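Local coordinates for Rpb7-binding protein seb1 (Schizosaccharomyces pombe 972h-, PDB 5MDT), which probably binds the C-terminal domain of RNA polymerase II through its CTD-interacting domain and, with nascent RNA also bound, drives transcription termination, at residues S46-A51 against A100-S105; P120-L125 against S145-A150; D127-E130 against T134-P137. All coordinates share one frame; numbering follows the deposited sequence.

Contact 1: residues S46-A51 against A100-S105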
ATOM      1  N   SER A  46       0.231   0.214 -10.691  1.00 24.29           N
ATOM      2  CA  SER A  46       1.557  -0.434 -10.739  1.00 23.62           C
ATOM      3  C   SER A  46       1.877  -1.171  -9.413  1.00 27.71           C
ATOM      4  O   SER A  46       2.440  -2.265  -9.442  1.00 26.64           O
ATOM      5  CB  SER A  46       2.644   0.584 -11.088  1.00 27.54           C
ATOM      6  OG  SER A  46       2.626   0.862 -12.483  1.00 28.94           O
ATOM      7  N   VAL A  47       1.489  -0.600  -8.249  1.00 25.65           N
ATOM      8  CA  VAL A  47       1.700  -1.301  -6.970  1.00 25.49           C
ATOM      9  C   VAL A  47       0.832  -2.588  -6.956  1.00 27.01           C
ATOM     10  O   VAL A  47       1.293  -3.637  -6.503  1.00 27.78           O
ATOM     11  CB  VAL A  47       1.328  -0.360  -5.814  1.00 27.88           C
ATOM     12  CG1 VAL A  47       1.317  -1.113  -4.474  1.00 28.36           C
ATOM     13  CG2 VAL A  47       2.292   0.821  -5.777  1.00 28.07           C
ATOM     14  N   TYR A  48      -0.426  -2.500  -7.418  1.00 26.57           N
ATOM     15  CA  TYR A  48      -1.318  -3.653  -7.451  1.00 25.94           C
ATOM     16  C   TYR A  48      -0.685  -4.757  -8.321  1.00 28.35           C
ATOM     17  O   TYR A  48      -0.578  -5.893  -7.873  1.00 28.06           O
ATOM     18  CB  TYR A  48      -2.696  -3.230  -8.013  1.00 26.74           C
ATOM     19  CG  TYR A  48      -3.663  -4.390  -8.200  1.00 26.51           C
ATOM     20  CD1 TYR A  48      -4.409  -4.884  -7.131  1.00 29.32           C
ATOM     21  CD2 TYR A  48      -3.741  -5.065  -9.415  1.00 27.75           C
ATOM     22  CE1 TYR A  48      -5.289  -5.959  -7.295  1.00 30.29           C
ATOM     23  CE2 TYR A  48      -4.635  -6.122  -9.602  1.00 28.70           C
ATOM     24  CZ  TYR A  48      -5.391  -6.578  -8.534  1.00 33.08           C
ATOM     25  OH  TYR A  48      -6.251  -7.630  -8.749  1.00 33.58           O
ATOM     26  N   LYS A  49      -0.202  -4.405  -9.528  1.00 25.17           N
ATOM     27  CA  LYS A  49       0.393  -5.405 -10.453  1.00 25.16           C
ATOM     28  C   LYS A  49       1.645  -6.036  -9.832  1.00 28.28           C
ATOM     29  O   LYS A  49       1.782  -7.270  -9.836  1.00 28.48           O
ATOM     30  CB  LYS A  49       0.734  -4.763 -11.800  1.00 27.34           C
ATOM     31  CG  LYS A  49      -0.544  -4.501 -12.601  1.00 27.00           C
ATOM     32  CD  LYS A  49      -0.272  -3.687 -13.894  1.00 30.14           C
ATOM     33  CE  LYS A  49       0.570  -4.345 -14.967  1.00 34.22           C
ATOM     34  NZ  LYS A  49      -0.006  -5.600 -15.456  1.00 29.51           N
ATOM     35  N   TYR A  50       2.493  -5.217  -9.213  1.00 25.11           N
ATOM     36  CA  TYR A  50       3.688  -5.760  -8.555  1.00 25.28           C
ATOM     37  C   TYR A  50       3.303  -6.703  -7.428  1.00 28.98           C
ATOM     38  O   TYR A  50       3.814  -7.825  -7.381  1.00 29.54           O
ATOM     39  CB  TYR A  50       4.598  -4.624  -8.013  1.00 26.35           C
ATOM     40  CG  TYR A  50       5.724  -5.171  -7.146  1.00 27.82           C
ATOM     41  CD1 TYR A  50       6.808  -5.837  -7.711  1.00 29.69           C
ATOM     42  CD2 TYR A  50       5.683  -5.050  -5.756  1.00 28.68           C
ATOM     43  CE1 TYR A  50       7.826  -6.378  -6.918  1.00 32.75           C
ATOM     44  CE2 TYR A  50       6.679  -5.621  -4.952  1.00 29.77           C
ATOM     45  CZ  TYR A  50       7.753  -6.267  -5.543  1.00 33.76           C
ATOM     46  OH  TYR A  50       8.748  -6.852  -4.803  1.00 33.75           O
ATOM     47  N   ALA A  51       2.402  -6.263  -6.509  1.00 26.93           N
ATOM     48  CA  ALA A  51       2.031  -7.114  -5.360  1.00 28.45           C
ATOM     49  C   ALA A  51       1.474  -8.461  -5.794  1.00 31.90           C
ATOM     50  O   ALA A  51       1.802  -9.496  -5.217  1.00 32.86           O
ATOM     51  CB  ALA A  51       1.017  -6.401  -4.495  1.00 29.34           C
ATOM     52  N   ALA A 100      -6.846   2.827  -1.124  1.00 38.10           N
ATOM     53  CA  ALA A 100      -7.804   2.170  -0.221  1.00 40.30           C
ATOM     54  C   ALA A 100      -8.544   1.039  -0.958  1.00 44.32           C
ATOM     55  O   ALA A 100      -8.712  -0.055  -0.402  1.00 44.47           O
ATOM     56  CB  ALA A 100      -8.812   3.188   0.305  1.00 43.90           C
ATOM     57  N   GLU A 101      -8.948   1.298  -2.219  1.00 39.69           N
ATOM     58  CA  GLU A 101      -9.698   0.363  -3.064  1.00 40.19           C
ATOM     59  C   GLU A 101      -8.972  -0.952  -3.323  1.00 40.56           C
ATOM     60  O   GLU A 101      -9.635  -1.977  -3.486  1.00 41.73           O
ATOM     61  CB  GLU A 101     -10.125   1.018  -4.402  1.00 41.72           C
ATOM     62  CG  GLU A 101     -11.153   2.126  -4.253  1.00 56.06           C
ATOM     63  CD  GLU A 101     -12.606   1.727  -4.407  1.00 85.60           C
ATOM     64  OE1 GLU A 101     -13.066   0.824  -3.670  1.00 84.93           O
ATOM     65  OE2 GLU A 101     -13.296   2.345  -5.249  1.00 83.17           O
ATOM     66  N   ILE A 102      -7.635  -0.932  -3.391  1.00 34.51           N
ATOM     67  CA  ILE A 102      -6.855  -2.165  -3.621  1.00 33.39           C
ATOM     68  C   ILE A 102      -6.362  -2.823  -2.308  1.00 37.13           C
ATOM     69  O   ILE A 102      -5.799  -3.915  -2.367  1.00 35.59           O
ATOM     70  CB  ILE A 102      -5.660  -1.946  -4.608  1.00 33.51           C
ATOM     71  CG1 ILE A 102      -4.558  -1.054  -3.981  1.00 33.40           C
ATOM     72  CG2 ILE A 102      -6.154  -1.414  -5.981  1.00 33.44           C
ATOM     73  CD1 ILE A 102      -3.152  -1.089  -4.697  1.00 34.56           C
ATOM     74  N   THR A 103      -6.497  -2.147  -1.145  1.00 33.78           N
ATOM     75  CA  THR A 103      -5.945  -2.664   0.110  1.00 34.23           C
ATOM     76  C   THR A 103      -6.497  -4.046   0.486  1.00 37.35           C
ATOM     77  O   THR A 103      -5.691  -4.923   0.809  1.00 36.99           O
ATOM     78  CB  THR A 103      -6.090  -1.628   1.231  1.00 38.16           C
ATOM     79  OG1 THR A 103      -5.299  -0.508   0.872  1.00 36.35           O
ATOM     80  CG2 THR A 103      -5.627  -2.153   2.602  1.00 40.67           C
ATOM     81  N   ASP A 104      -7.835  -4.247   0.455  1.00 37.42           N
ATOM     82  CA  ASP A 104      -8.416  -5.544   0.827  1.00 39.30           C
ATOM     83  C   ASP A 104      -7.811  -6.678  -0.005  1.00 41.63           C
ATOM     84  O   ASP A 104      -7.405  -7.693   0.568  1.00 39.53           O
ATOM     85  CB  ASP A 104      -9.953  -5.550   0.707  1.00 43.94           C
ATOM     86  CG  ASP A 104     -10.702  -4.816   1.800  1.00 63.89           C
ATOM     87  OD1 ASP A 104     -10.038  -4.227   2.691  1.00 65.08           O
ATOM     88  OD2 ASP A 104     -11.954  -4.828   1.770  1.00 73.58           O
ATOM     89  N   SER A 105      -7.717  -6.485  -1.348  1.00 38.93           N
ATOM     90  CA  SER A 105      -7.164  -7.482  -2.285  1.00 37.89           C
ATOM     91  C   SER A 105      -5.725  -7.818  -1.960  1.00 39.07           C
ATOM     92  O   SER A 105      -5.366  -9.002  -1.972  1.00 38.55           O
ATOM     93  CB  SER A 105      -7.216  -6.978  -3.735  1.00 41.50           C
ATOM     94  OG  SER A 105      -8.556  -6.787  -4.139  1.00 59.87           O
TER
HETATM   95  O   HOH W   1      -8.049  -8.128  -6.762  1.00 41.27           O

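Contact 2: residues P120-L125 against S145-A150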
ATOM      1  N   PRO A 120       1.755 -11.288  11.406  1.00 48.00           N
ATOM      2  CA  PRO A 120       1.650 -10.305  12.501  1.00 48.32           C
ATOM      3  C   PRO A 120       2.138  -8.917  12.073  1.00 49.23           C
ATOM      4  O   PRO A 120       1.737  -7.921  12.676  1.00 51.69           O
ATOM      5  CB  PRO A 120       2.566 -10.859  13.597  1.00 52.20           C
ATOM      6  CG  PRO A 120       2.920 -12.221  13.208  1.00 57.34           C
ATOM      7  CD  PRO A 120       2.622 -12.435  11.764  1.00 51.75           C
ATOM      8  N   LYS A 121       3.033  -8.847  11.071  1.00 45.52           N
ATOM      9  CA  LYS A 121       3.557  -7.567  10.549  1.00 43.52           C
ATOM     10  C   LYS A 121       2.443  -6.768   9.846  1.00 46.07           C
ATOM     11  O   LYS A 121       2.464  -5.534   9.857  1.00 45.16           O
ATOM     12  CB  LYS A 121       4.778  -7.797   9.626  1.00 43.03           C
ATOM     13  CG  LYS A 121       5.970  -8.521  10.301  1.00 45.96           C
ATOM     14  CD  LYS A 121       6.633  -7.674  11.374  1.00 50.96           C
ATOM     15  CE  LYS A 121       7.719  -8.387  12.152  1.00 51.05           C
ATOM     16  NZ  LYS A 121       7.991  -7.684  13.432  1.00 51.61           N
ATOM     17  N   ILE A 122       1.441  -7.470   9.283  1.00 43.11           N
ATOM     18  CA  ILE A 122       0.305  -6.817   8.615  1.00 41.58           C
ATOM     19  C   ILE A 122      -0.662  -6.303   9.692  1.00 47.75           C
ATOM     20  O   ILE A 122      -1.211  -5.211   9.540  1.00 47.17           O
ATOM     21  CB  ILE A 122      -0.363  -7.759   7.594  1.00 43.83           C
ATOM     22  CG1 ILE A 122       0.710  -8.360   6.648  1.00 43.07           C
ATOM     23  CG2 ILE A 122      -1.446  -6.996   6.770  1.00 44.36           C
ATOM     24  CD1 ILE A 122       0.176  -9.511   5.674  1.00 41.54           C
ATOM     25  N   LEU A 123      -0.792  -7.036  10.815  1.00 48.19           N
ATOM     26  CA  LEU A 123      -1.575  -6.560  11.959  1.00 51.53           C
ATOM     27  C   LEU A 123      -0.995  -5.233  12.434  1.00 55.48           C
ATOM     28  O   LEU A 123      -1.759  -4.308  12.704  1.00 58.09           O
ATOM     29  CB  LEU A 123      -1.589  -7.563  13.129  1.00 55.22           C
ATOM     30  CG  LEU A 123      -2.642  -8.636  13.113  1.00 62.05           C
ATOM     31  CD1 LEU A 123      -2.631  -9.373  14.447  1.00 65.91           C
ATOM     32  CD2 LEU A 123      -4.043  -8.058  12.899  1.00 65.56           C
ATOM     33  N   LYS A 124       0.354  -5.119  12.483  1.00 50.02           N
ATOM     34  CA  LYS A 124       1.044  -3.877  12.857  1.00 50.63           C
ATOM     35  C   LYS A 124       0.691  -2.715  11.913  1.00 50.10           C
ATOM     36  O   LYS A 124       0.578  -1.583  12.377  1.00 50.91           O
ATOM     37  CB  LYS A 124       2.561  -4.074  12.962  1.00 52.90           C
ATOM     38  CG  LYS A 124       2.969  -4.768  14.253  1.00 68.11           C
ATOM     39  CD  LYS A 124       4.419  -5.233  14.247  1.00 80.04           C
ATOM     40  CE  LYS A 124       4.940  -5.459  15.654  1.00 94.84           C
ATOM     41  NZ  LYS A 124       4.211  -6.545  16.375  1.00105.02           N
ATOM     42  N   LEU A 125       0.476  -2.992  10.608  1.00 45.31           N
ATOM     43  CA  LEU A 125       0.055  -1.960   9.672  1.00 43.05           C
ATOM     44  C   LEU A 125      -1.355  -1.464  10.007  1.00 48.28           C
ATOM     45  O   LEU A 125      -1.592  -0.260   9.966  1.00 48.58           O
ATOM     46  CB  LEU A 125       0.149  -2.443   8.219  1.00 39.78           C
ATOM     47  CG  LEU A 125       1.555  -2.697   7.651  1.00 41.57           C
ATOM     48  CD1 LEU A 125       1.462  -3.273   6.235  1.00 39.47           C
ATOM     49  CD2 LEU A 125       2.409  -1.441   7.666  1.00 43.11           C
ATOM     50  N   SER A 145      -9.806  -9.227  11.514  1.00 68.15           N
ATOM     51  CA  SER A 145     -10.534 -10.499  11.637  1.00 70.51           C
ATOM     52  C   SER A 145      -9.931 -11.570  10.720  1.00 70.44           C
ATOM     53  O   SER A 145      -9.668 -12.682  11.179  1.00 71.87           O
ATOM     54  CB  SER A 145     -12.013 -10.297  11.322  1.00 77.91           C
ATOM     55  OG  SER A 145     -12.721 -11.525  11.242  1.00 92.72           O
ATOM     56  N   LYS A 146      -9.673 -11.211   9.447  1.00 62.15           N
ATOM     57  CA  LYS A 146      -9.085 -12.082   8.432  1.00 58.46           C
ATOM     58  C   LYS A 146      -7.669 -12.519   8.801  1.00 58.76           C
ATOM     59  O   LYS A 146      -7.342 -13.697   8.657  1.00 58.43           O
ATOM     60  CB  LYS A 146      -9.131 -11.416   7.042  1.00 57.49           C
ATOM     61  CG  LYS A 146     -10.524 -11.427   6.418  1.00 68.01           C
ATOM     62  CD  LYS A 146     -10.561 -10.650   5.104  1.00 72.93           C
ATOM     63  CE  LYS A 146     -11.912 -10.716   4.432  1.00 83.02           C
ATOM     64  NZ  LYS A 146     -12.928  -9.881   5.126  1.00 94.43           N
ATOM     65  N   LEU A 147      -6.837 -11.581   9.313  1.00 53.49           N
ATOM     66  CA  LEU A 147      -5.475 -11.906   9.742  1.00 51.85           C
ATOM     67  C   LEU A 147      -5.468 -12.850  10.946  1.00 58.27           C
ATOM     68  O   LEU A 147      -4.764 -13.864  10.921  1.00 56.82           O
ATOM     69  CB  LEU A 147      -4.659 -10.620  10.021  1.00 49.95           C
ATOM     70  CG  LEU A 147      -4.343  -9.785   8.779  1.00 51.42           C
ATOM     71  CD1 LEU A 147      -4.044  -8.335   9.152  1.00 51.76           C
ATOM     72  CD2 LEU A 147      -3.185 -10.379   8.004  1.00 52.05           C
ATOM     73  N   LYS A 148      -6.308 -12.561  11.962  1.00 58.95           N
ATOM     74  CA  LYS A 148      -6.434 -13.365  13.183  1.00 64.03           C
ATOM     75  C   LYS A 148      -6.867 -14.794  12.838  1.00 70.87           C
ATOM     76  O   LYS A 148      -6.278 -15.744  13.351  1.00 73.64           O
ATOM     77  CB  LYS A 148      -7.408 -12.706  14.176  1.00 70.10           C
ATOM     78  CG  LYS A 148      -6.937 -11.354  14.735  1.00 83.39           C
ATOM     79  CD  LYS A 148      -5.919 -11.467  15.869  1.00 91.78           C
ATOM     80  CE  LYS A 148      -5.702 -10.135  16.539  1.00 98.51           C
ATOM     81  NZ  LYS A 148      -4.583 -10.181  17.517  1.00105.45           N
ATOM     82  N   ASP A 149      -7.842 -14.937  11.913  1.00 68.72           N
ATOM     83  CA  ASP A 149      -8.332 -16.223  11.401  1.00 69.21           C
ATOM     84  C   ASP A 149      -7.202 -16.987  10.712  1.00 68.29           C
ATOM     85  O   ASP A 149      -7.032 -18.178  10.953  1.00 69.75           O
ATOM     86  CB  ASP A 149      -9.475 -16.002  10.394  1.00 71.40           C
ATOM     87  CG  ASP A 149     -10.824 -15.605  10.972  1.00 88.94           C
ATOM     88  OD1 ASP A 149     -10.925 -15.459  12.213  1.00 91.75           O
ATOM     89  OD2 ASP A 149     -11.766 -15.399  10.181  1.00 97.94           O
ATOM     90  N   ALA A 150      -6.404 -16.293   9.886  1.00 61.09           N
ATOM     91  CA  ALA A 150      -5.304 -16.910   9.146  1.00 58.73           C
ATOM     92  C   ALA A 150      -4.158 -17.434  10.030  1.00 64.19           C
ATOM     93  O   ALA A 150      -3.499 -18.400   9.652  1.00 64.81           O
ATOM     94  CB  ALA A 150      -4.767 -15.939   8.133  1.00 55.16           C
TER

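Contact 3: residues D127-E130 against T134-P137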
ATOM      1  N   ASP A 127      -2.683  -1.217  12.943  1.00 55.10           N
ATOM      2  CA  ASP A 127      -2.497  -0.338  14.101  1.00 57.74           C
ATOM      3  C   ASP A 127      -2.051   1.054  13.640  1.00 60.65           C
ATOM      4  O   ASP A 127      -2.591   2.052  14.120  1.00 62.82           O
ATOM      5  CB  ASP A 127      -1.441  -0.917  15.060  1.00 60.82           C
ATOM      6  CG  ASP A 127      -1.872  -2.117  15.887  1.00 71.94           C
ATOM      7  OD1 ASP A 127      -3.097  -2.344  16.017  1.00 75.03           O
ATOM      8  OD2 ASP A 127      -0.987  -2.812  16.426  1.00 77.57           O
ATOM      9  N   ILE A 128      -1.074   1.109  12.701  1.00 54.76           N
ATOM     10  CA  ILE A 128      -0.544   2.348  12.123  1.00 53.19           C
ATOM     11  C   ILE A 128      -1.677   3.122  11.435  1.00 55.54           C
ATOM     12  O   ILE A 128      -1.827   4.326  11.664  1.00 57.14           O
ATOM     13  CB  ILE A 128       0.683   2.055  11.200  1.00 54.27           C
ATOM     14  CG1 ILE A 128       1.917   1.659  12.060  1.00 56.63           C
ATOM     15  CG2 ILE A 128       1.012   3.254  10.269  1.00 54.02           C
ATOM     16  CD1 ILE A 128       3.064   0.980  11.301  1.00 61.37           C
ATOM     17  N   TRP A 129      -2.495   2.410  10.640  1.00 50.49           N
ATOM     18  CA  TRP A 129      -3.639   2.958   9.913  1.00 50.63           C
ATOM     19  C   TRP A 129      -4.744   3.446  10.851  1.00 56.92           C
ATOM     20  O   TRP A 129      -5.381   4.456  10.568  1.00 57.99           O
ATOM     21  CB  TRP A 129      -4.172   1.921   8.920  1.00 47.62           C
ATOM     22  CG  TRP A 129      -3.187   1.584   7.842  1.00 44.66           C
ATOM     23  CD1 TRP A 129      -2.212   2.397   7.338  1.00 45.97           C
ATOM     24  CD2 TRP A 129      -3.149   0.382   7.064  1.00 42.81           C
ATOM     25  NE1 TRP A 129      -1.548   1.764   6.316  1.00 42.23           N
ATOM     26  CE2 TRP A 129      -2.110   0.529   6.115  1.00 43.39           C
ATOM     27  CE3 TRP A 129      -3.865  -0.832   7.107  1.00 44.97           C
ATOM     28  CZ2 TRP A 129      -1.778  -0.478   5.205  1.00 40.29           C
ATOM     29  CZ3 TRP A 129      -3.555  -1.822   6.178  1.00 44.05           C
ATOM     30  CH2 TRP A 129      -2.512  -1.646   5.253  1.00 42.22           C
ATOM     31  N   GLU A 130      -4.961   2.734  11.956  1.00 55.17           N
ATOM     32  CA  GLU A 130      -5.957   3.109  12.959  1.00 59.43           C
ATOM     33  C   GLU A 130      -5.563   4.430  13.633  1.00 67.16           C
ATOM     34  O   GLU A 130      -6.405   5.320  13.774  1.00 70.30           O
ATOM     35  CB  GLU A 130      -6.122   1.978  13.988  1.00 62.67           C
ATOM     36  CG  GLU A 130      -7.214   2.215  15.016  1.00 76.94           C
ATOM     37  CD  GLU A 130      -7.541   0.969  15.812  1.00100.02           C
ATOM     38  OE1 GLU A 130      -6.618   0.404  16.442  1.00 88.18           O
ATOM     39  OE2 GLU A 130      -8.716   0.535  15.773  1.00100.47           O
ATOM     40  N   THR A 134      -6.272   6.369   8.618  1.00 51.42           N
ATOM     41  CA  THR A 134      -6.075   6.158   7.171  1.00 47.08           C
ATOM     42  C   THR A 134      -7.289   5.482   6.524  1.00 52.08           C
ATOM     43  O   THR A 134      -7.679   5.835   5.410  1.00 50.28           O
ATOM     44  CB  THR A 134      -4.760   5.381   6.928  1.00 49.94           C
ATOM     45  OG1 THR A 134      -3.698   6.024   7.620  1.00 49.20           O
ATOM     46  CG2 THR A 134      -4.391   5.263   5.445  1.00 45.36           C
ATOM     47  N   PHE A 135      -7.867   4.503   7.223  1.00 51.03           N
ATOM     48  CA  PHE A 135      -9.018   3.744   6.746  1.00 52.05           C
ATOM     49  C   PHE A 135     -10.148   3.770   7.775  1.00 63.24           C
ATOM     50  O   PHE A 135      -9.855   3.828   8.974  1.00 64.17           O
ATOM     51  CB  PHE A 135      -8.607   2.287   6.451  1.00 50.84           C
ATOM     52  CG  PHE A 135      -7.551   2.141   5.377  1.00 48.50           C
ATOM     53  CD1 PHE A 135      -7.719   2.725   4.129  1.00 50.28           C
ATOM     54  CD2 PHE A 135      -6.389   1.412   5.613  1.00 48.56           C
ATOM     55  CE1 PHE A 135      -6.728   2.605   3.143  1.00 48.20           C
ATOM     56  CE2 PHE A 135      -5.417   1.266   4.614  1.00 48.11           C
ATOM     57  CZ  PHE A 135      -5.590   1.871   3.391  1.00 44.80           C
ATOM     58  N   PRO A 136     -11.433   3.680   7.335  1.00 64.09           N
ATOM     59  CA  PRO A 136     -12.550   3.639   8.303  1.00 69.50           C
ATOM     60  C   PRO A 136     -12.453   2.424   9.244  1.00 75.63           C
ATOM     61  O   PRO A 136     -11.921   1.395   8.814  1.00 72.57           O
ATOM     62  CB  PRO A 136     -13.790   3.547   7.401  1.00 72.20           C
ATOM     63  CG  PRO A 136     -13.351   4.068   6.082  1.00 73.16           C
ATOM     64  CD  PRO A 136     -11.935   3.597   5.948  1.00 64.16           C
ATOM     65  N   PRO A 137     -12.939   2.505  10.513  1.00 76.71           N
ATOM     66  CA  PRO A 137     -12.814   1.351  11.432  1.00 77.69           C
ATOM     67  C   PRO A 137     -13.406   0.031  10.938  1.00 81.68           C
ATOM     68  O   PRO A 137     -12.865  -1.024  11.275  1.00 80.17           O
ATOM     69  CB  PRO A 137     -13.504   1.836  12.713  1.00 84.97           C
ATOM     70  CG  PRO A 137     -13.444   3.315  12.640  1.00 90.43           C
ATOM     71  CD  PRO A 137     -13.578   3.653  11.188  1.00 82.86           C
TER

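Contact 1: residues S46-A51 against A100-S105
The Y48 ring meets S105 at its edge, near the ring plane, where CE1 of Y48 comes within 4.2 Å of CB of S105. I102 reaches the same ring obliquely, with CG2 of I102 4.1 Å from CD1 of Y48. A water sits in the ring plane beyond the hydroxyl. The water oxygen is 2.7 Å from OH of Y48 and 3.0 Å from OG of S105, so it links the two hydroxyl groups as a bridge. No direct hydrogen bond joins the two segments.

The apolar part of the contact centres on I102. CD1 of I102 lies 4.0 Å from CB of Y48, at the root of the tyrosine side chain. The same methyl is at the limit of contact with V47, 4.5 Å from CG1 of V47. The Y48 ring is directed toward I102 and S105 of helix 92-113 because its CG lies anti to the backbone N (chi1 175°).

The two segments belong to helices 40-53 and 92-113 of the all-helical CID fold. Their local axes run nearly parallel, at 9°, and approach no closer than 10.7 Å. At that spacing the backbones stay apart, and the side chains of Y48 and I102, with the water, span the gap. V47 is buried and also packs on F7 of helix 4-16 and I69 of helix 59-79. Y48 and S105 lie nearer the surface, where the water completes the contact. Further along helix 92-113, L106 also touches Y48, extending the cover of the tyrosine by one residue past S105.

Contact 2: residues P120-L125 against S145-A150
L147 and L123 bury the most surface here, and they join two antiparallel helices of the all-helical CID fold. Helices 119-131 and 137-150 form a helical hairpin. Their local axes are 9.9 Å apart, with 163° between their directions. The contact is made by side chains alone.

L147 points toward helix 119-131 and works with both of its methyls. CD1 of L147 lies 3.8 Å from CG2 of I122. The other branch, CD2 of L147, sits 3.9 Å from CB of I122. The leucine is set square to the isoleucine, so its fork spreads over the beta-branched carbon of I122. CG2 of I122 lies anti to its own backbone N, which places this methyl against the fork. L147 also packs on I111 of helix 92-113, and I122 on L63 of helix 59-79. The hairpin is thus seated on the inner helices.

L123 runs past L147 in the opposite direction. CD2 of L123 is 3.8 Å from CD1 of L147 and also meets CB of L147. M151, just past helix 137-150, touches L123 as well. The second methyl of L123 turns to K148. Replacing L123 with an alanine would probably open a gap beside L147 and leave the lysine chain without its apolar support.

K148 begins beside the contact and folds back over it. Its chain is bent at chi2 (-80°), which brings the outer carbons across L123 at about a right angle. CE of K148 lies 3.8 Å from CD1 of L123, and the amine NZ of K148 is 3.7 Å from that same methyl.

Contact 3: residues D127-E130 against T134-P137
W129 and F135 form the aromatic part of this contact, a T-shaped (edge-to-face) pair. The edge of F135 points at a face of the indole. CE2 of F135 stands over the centre of the ring system, 3.5 Å from CD2 of W129. The planes are at 79°, and the centroids of the indole five-membered ring and the phenyl ring are 4.9 Å apart. CG of W129 is anti to its carbonyl carbon (chi1 -64°), which sends the indole out toward the loop, where F135 meets its face. T134 adds an apolar touch: its CG2 lies over one face of the F135 ring, while CB of T134 is 3.9 Å from CD1 of W129.

The polar part is one backbone hydrogen bond. N of T134 donates to O of W129 at 2.9 Å, with an N-H...O angle of 149°. This bond ties the loop back to the last turn of helix 119-131. P136 sits at the N-cap position, right before helix 137-150. The chain thereby turns from one helix of the CID domain into the next.

The polar side-chain ends look elsewhere. NE1 of W129 donates to OD1 of D67, and OG1 of T134 is hydrogen-bonded to OE1 of Q74, both partners on helix 59-79. L140 of helix 137-150 touches both aromatic side chains.

All three touching residues are buried, yet both polar side-chain ends have partners. The indole is therefore held by its N-H as well as by the phenyl edge on its face, which probably limits its freedom to turn.

In the fold
Contact 3 is the buried one; contacts 1 and 2 are only partly buried. Contacts 2 and 3 share helix 119-131, and the turn of contact 3 is nested inside the loop that contact 2 closes. Their centres are 13 Å apart. Contact 1 joins other helices, 40-53 and 92-113, but it touches contact 3: T103 and A100 pack against F135, and T103 against W129. Contacts 1 and 2 do not touch, with nearest atoms about 6 Å apart. The chemistry follows the place. Contact 1 pairs apolar touches of I102 with a water bridge, contact 2 aliphatic chains with an exposed lysine, and contact 3 an aromatic pair with a backbone bond.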